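Local coordinates for N5-carboxyaminoimidazole ribonucleotide synthetase (Staphylococcus aureus subsp. aureus, PDB 3ORR), which catalyses the ATP-dependent conversion of 5-aminoimidazole ribonucleotide and bicarbonate to N5-carboxyaminoimidazole ribonucleotide in purine biosynthesis, at residues A[196-201]-A[208-213]; A[213-218]-A[276-281]. One frame throughout, in Å; residues are numbered along the deposited sequence.

How the interactions relate
Both contacts lie in the ATP-grasp part of the chain, their centres about 12 Å apart. Interaction 1 pairs strands 191-201 and 207-218, neighbours in the large antiparallel sheet. Interaction 2 comes next along the chain: it starts at Gln213, the last residue of interaction 1, and joins the rest of strand 207-218 to the loop between strand 266-272 and helix 282-285. They also meet through Ser196, whose OG probably bonds Asn215 ND2 (3.0 Å) and Ser278 OG (3.1 Å). The hairpin and the loop over it thus form one buried polar cluster, beside a part of the sheet where Glu194 and His217 probably bind ATP.

Interaction 1: residues A[196-201]-A[208-213]; sequences SLTVTR and TFFPLQ
One methyl each of Leu197 and Val199 meets the Phe209 ring obliquely at its CD1 corner: Val199 CG2 reaches Phe209 CD1 at 3.6 Å, and Leu197 CD2 the same carbon at 4.0 Å. Val199 and Phe209, a non-hydrogen-bonded pair, run side by side, whereas the Leu197 and Leu212 side chains cross at about a right angle, touching through their CD1 methyls; Leu212 CD1 also presses on Ser196 O (3.3 Å). On the other face of the sheet a chi1 of -74° puts Thr198 OG1 beside the backbone N and swings CG2 obliquely onto Phe210 CD1, 3.6 Å away. Thr200 OG1 meets the edge of that ring near its plane while it hydrogen-bonds Thr253 OG1 of the neighbouring strand. Farther along this face Gln213 bends at chi2 (129°) and folds its amide back over the strand, where OE1 takes a hydrogen bond from Ser196 OG (2.9 Å); its NE2 hydrogen-bonds Tyr281 OH.

Backbone pairing is antiparallel and hydrogen-bonded at Thr200-Thr208 and Ser196-Gln213; the register slips by one between Val199-Phe209 and the latter pair. There Phe210 N bonds Thr198 O at 2.9 Å, and a water accepts from Thr198 N (2.8 Å) and reaches weakly to the carbonyls of Phe210 and Pro211.

This hairpin lies between two helices: 234-247 packs on Leu197, Phe209 and Leu212, 290-298 on Thr198, Thr200 and Phe210, while strand 252-261 flanks 196-201 in the sheet.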
ATOM      1  N   SER A 196     -18.707  12.729  -6.810  1.00  2.00           N
ATOM      2  CA  SER A 196     -18.706  11.322  -7.191  1.00  2.00           C
ATOM      3  C   SER A 196     -18.796  10.389  -5.984  1.00  2.00           C
ATOM      4  O   SER A 196     -18.358  10.716  -4.879  1.00  2.00           O
ATOM      5  CB  SER A 196     -17.484  10.973  -8.056  1.00  2.00           C
ATOM      6  OG  SER A 196     -16.273  10.910  -7.299  1.00  2.00           O
ATOM      7  N   LEU A 197     -19.366   9.217  -6.216  1.00  2.00           N
ATOM      8  CA  LEU A 197     -19.484   8.205  -5.193  1.00  2.00           C
ATOM      9  C   LEU A 197     -18.793   6.914  -5.676  1.00  2.00           C
ATOM     10  O   LEU A 197     -19.147   6.339  -6.692  1.00  2.00           O
ATOM     11  CB  LEU A 197     -20.956   7.960  -4.893  1.00  2.00           C
ATOM     12  CG  LEU A 197     -21.392   7.359  -3.595  1.00  2.00           C
ATOM     13  CD1 LEU A 197     -20.744   8.047  -2.424  1.00  2.00           C
ATOM     14  CD2 LEU A 197     -22.921   7.502  -3.485  1.00  2.02           C
ATOM     15  N   THR A 198     -17.771   6.504  -4.941  1.00  2.00           N
ATOM     16  CA  THR A 198     -17.043   5.284  -5.234  1.00  2.00           C
ATOM     17  C   THR A 198     -17.693   4.220  -4.366  1.00  2.00           C
ATOM     18  O   THR A 198     -18.004   4.472  -3.206  1.00  2.00           O
ATOM     19  CB  THR A 198     -15.564   5.450  -4.894  1.00  2.00           C
ATOM     20  OG1 THR A 198     -14.953   6.288  -5.900  1.00  2.00           O
ATOM     21  CG2 THR A 198     -14.908   4.094  -4.819  1.00  2.00           C
ATOM     22  N   VAL A 199     -17.920   3.049  -4.943  1.00  2.00           N
ATOM     23  CA  VAL A 199     -18.775   2.050  -4.337  1.00  2.00           C
ATOM     24  C   VAL A 199     -18.183   0.688  -4.631  1.00  2.00           C
ATOM     25  O   VAL A 199     -17.579   0.489  -5.693  1.00  2.00           O
ATOM     26  CB  VAL A 199     -20.223   2.130  -4.920  1.00  2.00           C
ATOM     27  CG1 VAL A 199     -21.154   1.132  -4.253  1.00  2.00           C
ATOM     28  CG2 VAL A 199     -20.777   3.554  -4.759  1.00  2.00           C
ATOM     29  N   THR A 200     -18.344  -0.246  -3.689  1.00  2.00           N
ATOM     30  CA  THR A 200     -17.891  -1.607  -3.949  1.00  2.00           C
ATOM     31  C   THR A 200     -19.036  -2.576  -3.635  1.00  2.00           C
ATOM     32  O   THR A 200     -19.705  -2.519  -2.559  1.00  2.00           O
ATOM     33  CB  THR A 200     -16.659  -2.020  -3.092  1.00  2.00           C
ATOM     34  OG1 THR A 200     -15.595  -1.054  -3.240  1.00  2.00           O
ATOM     35  CG2 THR A 200     -16.146  -3.340  -3.578  1.00  2.00           C
ATOM     36  N   ARG A 201     -19.251  -3.471  -4.575  1.00  2.00           N
ATOM     37  CA  ARG A 201     -20.324  -4.412  -4.443  1.00  2.00           C
ATOM     38  C   ARG A 201     -19.725  -5.815  -4.524  1.00  2.00           C
ATOM     39  O   ARG A 201     -18.840  -6.088  -5.374  1.00  2.00           O
ATOM     40  CB  ARG A 201     -21.361  -4.086  -5.545  1.00  2.00           C
ATOM     41  CG  ARG A 201     -22.520  -5.029  -5.648  1.00  2.00           C
ATOM     42  CD  ARG A 201     -23.833  -4.378  -6.168  1.00  2.00           C
ATOM     43  NE  ARG A 201     -24.849  -5.384  -5.881  1.00  4.78           N
ATOM     44  CZ  ARG A 201     -24.952  -6.547  -6.510  1.00  5.29           C
ATOM     45  NH1 ARG A 201     -24.148  -6.822  -7.536  1.00  2.00           N
ATOM     46  NH2 ARG A 201     -25.905  -7.410  -6.154  1.00  6.44           N
ATOM     47  N   THR A 208     -20.750  -1.482  -0.169  1.00  2.56           N
ATOM     48  CA  THR A 208     -20.136  -0.509   0.736  1.00  2.87           C
ATOM     49  C   THR A 208     -19.811   0.776  -0.019  1.00  2.00           C
ATOM     50  O   THR A 208     -19.427   0.768  -1.193  1.00  2.00           O
ATOM     51  CB  THR A 208     -18.874  -1.102   1.375  1.00  5.00           C
ATOM     52  OG1 THR A 208     -19.240  -2.376   1.930  1.00 13.46           O
ATOM     53  CG2 THR A 208     -18.330  -0.236   2.525  1.00  2.00           C
ATOM     54  N   PHE A 209     -19.961   1.885   0.688  1.00  2.00           N
ATOM     55  CA  PHE A 209     -19.828   3.189   0.116  1.00  2.00           C
ATOM     56  C   PHE A 209     -18.575   3.935   0.596  1.00  2.00           C
ATOM     57  O   PHE A 209     -18.284   3.970   1.791  1.00  2.00           O
ATOM     58  CB  PHE A 209     -21.086   3.958   0.471  1.00  2.00           C
ATOM     59  CG  PHE A 209     -22.282   3.532  -0.318  1.00  2.00           C
ATOM     60  CD1 PHE A 209     -22.458   3.981  -1.627  1.00  2.00           C
ATOM     61  CD2 PHE A 209     -23.245   2.697   0.249  1.00  2.00           C
ATOM     62  CE1 PHE A 209     -23.580   3.596  -2.379  1.00  2.00           C
ATOM     63  CE2 PHE A 209     -24.375   2.304  -0.479  1.00  2.00           C
ATOM     64  CZ  PHE A 209     -24.542   2.767  -1.796  1.00  2.39           C
ATOM     65  N   PHE A 210     -17.822   4.543  -0.315  1.00  2.00           N
ATOM     66  CA  PHE A 210     -16.721   5.399   0.156  1.00  2.00           C
ATOM     67  C   PHE A 210     -17.281   6.819   0.450  1.00  2.00           C
ATOM     68  O   PHE A 210     -18.425   7.102   0.096  1.00  2.00           O
ATOM     69  CB  PHE A 210     -15.575   5.434  -0.861  1.00  2.00           C
ATOM     70  CG  PHE A 210     -14.681   4.198  -0.811  1.00  2.00           C
ATOM     71  CD1 PHE A 210     -15.067   3.002  -1.397  1.00  2.00           C
ATOM     72  CD2 PHE A 210     -13.473   4.231  -0.126  1.00  2.00           C
ATOM     73  CE1 PHE A 210     -14.210   1.844  -1.305  1.00  2.00           C
ATOM     74  CE2 PHE A 210     -12.637   3.126  -0.067  1.00  2.00           C
ATOM     75  CZ  PHE A 210     -13.009   1.926  -0.651  1.00  2.00           C
ATOM     76  N   PRO A 211     -16.475   7.699   1.096  1.00  2.00           N
ATOM     77  CA  PRO A 211     -16.903   9.080   1.339  1.00  2.00           C
ATOM     78  C   PRO A 211     -17.159   9.840   0.055  1.00  2.00           C
ATOM     79  O   PRO A 211     -16.349   9.785  -0.878  1.00  2.00           O
ATOM     80  CB  PRO A 211     -15.728   9.703   2.111  1.00  2.00           C
ATOM     81  CG  PRO A 211     -14.996   8.456   2.738  1.00  2.00           C
ATOM     82  CD  PRO A 211     -15.191   7.374   1.751  1.00  2.00           C
ATOM     83  N   LEU A 212     -18.270  10.565   0.006  1.00  2.00           N
ATOM     84  CA  LEU A 212     -18.592  11.356  -1.162  1.00  2.00           C
ATOM     85  C   LEU A 212     -17.412  12.254  -1.500  1.00  2.00           C
ATOM     86  O   LEU A 212     -16.841  12.897  -0.639  1.00  4.14           O
ATOM     87  CB  LEU A 212     -19.834  12.203  -0.892  1.00  2.00           C
ATOM     88  CG  LEU A 212     -20.408  12.980  -2.072  1.00  6.27           C
ATOM     89  CD1 LEU A 212     -20.882  12.040  -3.207  1.00  5.55           C
ATOM     90  CD2 LEU A 212     -21.556  13.917  -1.542  1.00  4.46           C
ATOM     91  N   GLN A 213     -17.038  12.275  -2.766  1.00  2.00           N
ATOM     92  CA  GLN A 213     -15.861  13.007  -3.202  1.00  2.00           C
ATOM     93  C   GLN A 213     -16.292  14.245  -4.058  1.00  2.67           C
ATOM     94  O   GLN A 213     -17.258  14.188  -4.827  1.00  2.50           O
ATOM     95  CB  GLN A 213     -14.993  12.085  -4.034  1.00  2.00           C
ATOM     96  CG  GLN A 213     -14.480  10.857  -3.251  1.00  2.00           C
ATOM     97  CD  GLN A 213     -14.725   9.513  -3.966  1.00  2.00           C
ATOM     98  OE1 GLN A 213     -15.022   9.440  -5.184  1.00  2.00           O
ATOM     99  NE2 GLN A 213     -14.585   8.447  -3.212  1.00  2.00           N
TER
HETATM  100  O   HOH W   1     -17.641   7.844  -2.537  1.00 18.28           O

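Interaction 2: residues A[213-218]-A[276-281]; sequences QENEHR and HNSGHY
The loop that follows strand 266-272 in this ATP-grasp fold makes a single 3-10 turn at 277-279 and lays Ser278 and Tyr281 on strand 213-218, against Gln213 and Asn215. A bond of 2.8 Å from Gly279 N to His276 O closes the turn.

Across the contact there is one hydrogen bond. Gln213 NE2 donates to Tyr281 OH at 2.7 Å with an N-H...O angle of 156°, and the hydroxyl lies close to the amide plane. The glutamine comes to the edge of the phenol, its NE2 near the ring plane, and the amide is turned 63° from that ring. Its aliphatic part is pressed there as well, with Gln213 CG 3.3 Å from Tyr281 CE1. Tyr281 CG sits between its backbone N and carbonyl carbon (chi1 75°), which carries the ring to the strand so that OH and CE1 meet the amide of Gln213.

Ser278 touches without a bond: its CB packs against the amide of Asn215, 3.5 Å from OD1 and 3.7 Å from ND2. Ser278 OG probably bonds Ser196 OG, as Asn215 ND2 probably does, though the placing of the Ser278 hydroxyl is less certain; Asn215 OD1 is held by Thr225 OG1. Farther along the strand is His217, a probable ATP-binding residue.

With NE2 tied to the phenol and the oxygen of Gln213 turned to Ser196, the buried amide has partners at both ends, which should fix its rotation. Its OE1 also lies 3.4 Å from Ser278 O, a meeting of two acceptors that offers no bond; the hydrogen bond of the loop to Gln213 is thus the one to the tyrosine, and Ser278 probably ties the loop to Ser196 as well.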
ATOM      1  N   GLN A 213     -17.038  12.275  -2.766  1.00  2.00           N
ATOM      2  CA  GLN A 213     -15.861  13.007  -3.202  1.00  2.00           C
ATOM      3  C   GLN A 213     -16.292  14.245  -4.058  1.00  2.67           C
ATOM      4  O   GLN A 213     -17.258  14.188  -4.827  1.00  2.50           O
ATOM      5  CB  GLN A 213     -14.993  12.085  -4.034  1.00  2.00           C
ATOM      6  CG  GLN A 213     -14.480  10.857  -3.251  1.00  2.00           C
ATOM      7  CD  GLN A 213     -14.725   9.513  -3.966  1.00  2.00           C
ATOM      8  OE1 GLN A 213     -15.022   9.440  -5.184  1.00  2.00           O
ATOM      9  NE2 GLN A 213     -14.585   8.447  -3.212  1.00  2.00           N
ATOM     10  N   GLU A 214     -15.551  15.336  -3.933  1.00  3.70           N
ATOM     11  CA  GLU A 214     -15.814  16.559  -4.700  1.00  4.91           C
ATOM     12  C   GLU A 214     -14.727  16.752  -5.790  1.00  5.00           C
ATOM     13  O   GLU A 214     -13.550  16.894  -5.494  1.00  6.26           O
ATOM     14  CB  GLU A 214     -15.857  17.753  -3.741  1.00  4.96           C
ATOM     15  CG  GLU A 214     -16.027  19.111  -4.396  1.00  9.44           C
ATOM     16  CD  GLU A 214     -15.945  20.261  -3.406  1.00  9.30           C
ATOM     17  OE1 GLU A 214     -16.107  20.036  -2.184  1.00 12.78           O
ATOM     18  OE2 GLU A 214     -15.724  21.402  -3.867  1.00 10.09           O
ATOM     19  N   ASN A 215     -15.138  16.770  -7.045  1.00  3.95           N
ATOM     20  CA  ASN A 215     -14.210  16.765  -8.142  1.00  4.15           C
ATOM     21  C   ASN A 215     -14.111  18.063  -8.925  1.00  4.24           C
ATOM     22  O   ASN A 215     -15.136  18.627  -9.342  1.00  8.19           O
ATOM     23  CB  ASN A 215     -14.583  15.629  -9.071  1.00  2.14           C
ATOM     24  CG  ASN A 215     -14.520  14.301  -8.375  1.00  2.00           C
ATOM     25  OD1 ASN A 215     -13.586  14.045  -7.616  1.00  2.00           O
ATOM     26  ND2 ASN A 215     -15.519  13.454  -8.596  1.00  2.00           N
ATOM     27  N   GLU A 216     -12.890  18.548  -9.127  1.00  3.43           N
ATOM     28  CA  GLU A 216     -12.688  19.624 -10.086  1.00  6.45           C
ATOM     29  C   GLU A 216     -12.009  19.122 -11.364  1.00  7.56           C
ATOM     30  O   GLU A 216     -11.041  18.320 -11.303  1.00  8.07           O
ATOM     31  CB  GLU A 216     -11.912  20.798  -9.498  1.00  7.21           C
ATOM     32  CG  GLU A 216     -12.024  22.085 -10.387  1.00 12.25           C
ATOM     33  CD  GLU A 216     -11.392  23.326  -9.764  1.00 18.51           C
ATOM     34  OE1 GLU A 216     -11.070  23.328  -8.546  1.00 20.49           O
ATOM     35  OE2 GLU A 216     -11.212  24.308 -10.510  1.00 21.32           O
ATOM     36  N   HIS A 217     -12.506  19.599 -12.513  1.00  8.07           N
ATOM     37  CA  HIS A 217     -11.924  19.235 -13.821  1.00  9.21           C
ATOM     38  C   HIS A 217     -11.272  20.443 -14.472  1.00  9.44           C
ATOM     39  O   HIS A 217     -11.709  21.558 -14.254  1.00 10.22           O
ATOM     40  CB  HIS A 217     -12.982  18.585 -14.752  1.00  9.55           C
ATOM     41  CG  HIS A 217     -13.609  17.370 -14.160  1.00 11.75           C
ATOM     42  ND1 HIS A 217     -13.156  16.093 -14.420  1.00 13.79           N
ATOM     43  CD2 HIS A 217     -14.579  17.242 -13.224  1.00 14.84           C
ATOM     44  CE1 HIS A 217     -13.864  15.228 -13.717  1.00 14.95           C
ATOM     45  NE2 HIS A 217     -14.728  15.901 -12.973  1.00 14.23           N
ATOM     46  N   ARG A 218     -10.189  20.218 -15.212  1.00 10.40           N
ATOM     47  CA  ARG A 218      -9.536  21.265 -15.984  1.00 11.45           C
ATOM     48  C   ARG A 218      -9.317  20.680 -17.357  1.00 11.69           C
ATOM     49  O   ARG A 218      -8.667  19.637 -17.516  1.00  9.90           O
ATOM     50  CB  ARG A 218      -8.184  21.699 -15.394  1.00 12.37           C
ATOM     51  CG  ARG A 218      -8.263  22.598 -14.183  1.00 17.87           C
ATOM     52  CD  ARG A 218      -9.103  23.880 -14.449  1.00 25.15           C
ATOM     53  NE  ARG A 218      -9.452  24.596 -13.215  1.00 27.91           N
ATOM     54  CZ  ARG A 218      -8.575  25.224 -12.430  1.00 29.76           C
ATOM     55  NH1 ARG A 218      -7.274  25.235 -12.725  1.00 30.35           N
ATOM     56  NH2 ARG A 218      -8.996  25.841 -11.333  1.00 30.65           N
ATOM     57  N   HIS A 276     -11.721   4.265  -9.960  1.00  2.00           N
ATOM     58  CA  HIS A 276     -11.744   5.472 -10.791  1.00  2.00           C
ATOM     59  C   HIS A 276     -10.783   6.493 -10.221  1.00  2.00           C
ATOM     60  O   HIS A 276     -10.505   6.487  -9.032  1.00  2.00           O
ATOM     61  CB  HIS A 276     -13.196   5.990 -10.826  1.00  2.00           C
ATOM     62  CG  HIS A 276     -13.407   7.274 -11.566  1.00  2.00           C
ATOM     63  ND1 HIS A 276     -13.662   7.320 -12.921  1.00  4.79           N
ATOM     64  CD2 HIS A 276     -13.455   8.559 -11.125  1.00  3.15           C
ATOM     65  CE1 HIS A 276     -13.826   8.580 -13.293  1.00  5.83           C
ATOM     66  NE2 HIS A 276     -13.722   9.353 -12.221  1.00  6.14           N
ATOM     67  N   ASN A 277     -10.291   7.381 -11.085  1.00  2.00           N
ATOM     68  CA  ASN A 277      -9.295   8.393 -10.716  1.00  2.00           C
ATOM     69  C   ASN A 277      -9.734   9.171  -9.453  1.00  2.00           C
ATOM     70  O   ASN A 277      -8.897   9.493  -8.576  1.00  2.00           O
ATOM     71  CB  ASN A 277      -9.083   9.340 -11.918  1.00  2.00           C
ATOM     72  CG  ASN A 277      -7.804  10.170 -11.834  1.00  2.00           C
ATOM     73  OD1 ASN A 277      -7.202  10.354 -10.760  1.00  3.34           O
ATOM     74  ND2 ASN A 277      -7.379  10.694 -12.988  1.00  2.00           N
ATOM     75  N   SER A 278     -11.020   9.508  -9.364  1.00  2.00           N
ATOM     76  CA  SER A 278     -11.504  10.275  -8.218  1.00  2.00           C
ATOM     77  C   SER A 278     -11.461   9.488  -6.911  1.00  2.00           C
ATOM     78  O   SER A 278     -11.715  10.078  -5.851  1.00  4.00           O
ATOM     79  CB  SER A 278     -12.947  10.748  -8.455  1.00  2.19           C
ATOM     80  OG  SER A 278     -13.780   9.610  -8.625  1.00  4.33           O
ATOM     81  N   GLY A 279     -11.143   8.190  -6.969  1.00  2.00           N
ATOM     82  CA  GLY A 279     -11.069   7.339  -5.771  1.00  2.00           C
ATOM     83  C   GLY A 279      -9.678   7.074  -5.170  1.00  2.00           C
ATOM     84  O   GLY A 279      -9.538   6.389  -4.106  1.00  2.00           O
ATOM     85  N   HIS A 280      -8.633   7.622  -5.800  1.00  2.00           N
ATOM     86  CA  HIS A 280      -7.271   7.306  -5.362  1.00  2.00           C
ATOM     87  C   HIS A 280      -6.924   7.792  -3.965  1.00  2.00           C
ATOM     88  O   HIS A 280      -6.172   7.110  -3.227  1.00  2.00           O
ATOM     89  CB  HIS A 280      -6.269   7.810  -6.358  1.00  2.00           C
ATOM     90  CG  HIS A 280      -6.408   7.178  -7.718  1.00  2.00           C
ATOM     91  ND1 HIS A 280      -5.859   7.736  -8.855  1.00  2.00           N
ATOM     92  CD2 HIS A 280      -7.026   6.051  -8.114  1.00  2.00           C
ATOM     93  CE1 HIS A 280      -6.096   6.946  -9.890  1.00  2.00           C
ATOM     94  NE2 HIS A 280      -6.796   5.911  -9.460  1.00  2.00           N
ATOM     95  N   TYR A 281      -7.541   8.905  -3.558  1.00  2.00           N
ATOM     96  CA  TYR A 281      -7.300   9.489  -2.248  1.00  2.00           C
ATOM     97  C   TYR A 281      -7.414   8.413  -1.148  1.00  2.00           C
ATOM     98  O   TYR A 281      -6.788   8.502  -0.104  1.00  2.00           O
ATOM     99  CB  TYR A 281      -8.303  10.627  -1.980  1.00  2.00           C
ATOM    100  CG  TYR A 281      -9.667  10.086  -1.653  1.00  2.00           C
ATOM    101  CD1 TYR A 281     -10.567   9.785  -2.662  1.00  2.00           C
ATOM    102  CD2 TYR A 281     -10.028   9.807  -0.352  1.00  2.00           C
ATOM    103  CE1 TYR A 281     -11.789   9.215  -2.380  1.00  2.00           C
ATOM    104  CE2 TYR A 281     -11.245   9.249  -0.057  1.00  2.00           C
ATOM    105  CZ  TYR A 281     -12.125   8.940  -1.090  1.00  2.00           C
ATOM    106  OH  TYR A 281     -13.371   8.375  -0.835  1.00  2.00           O
TER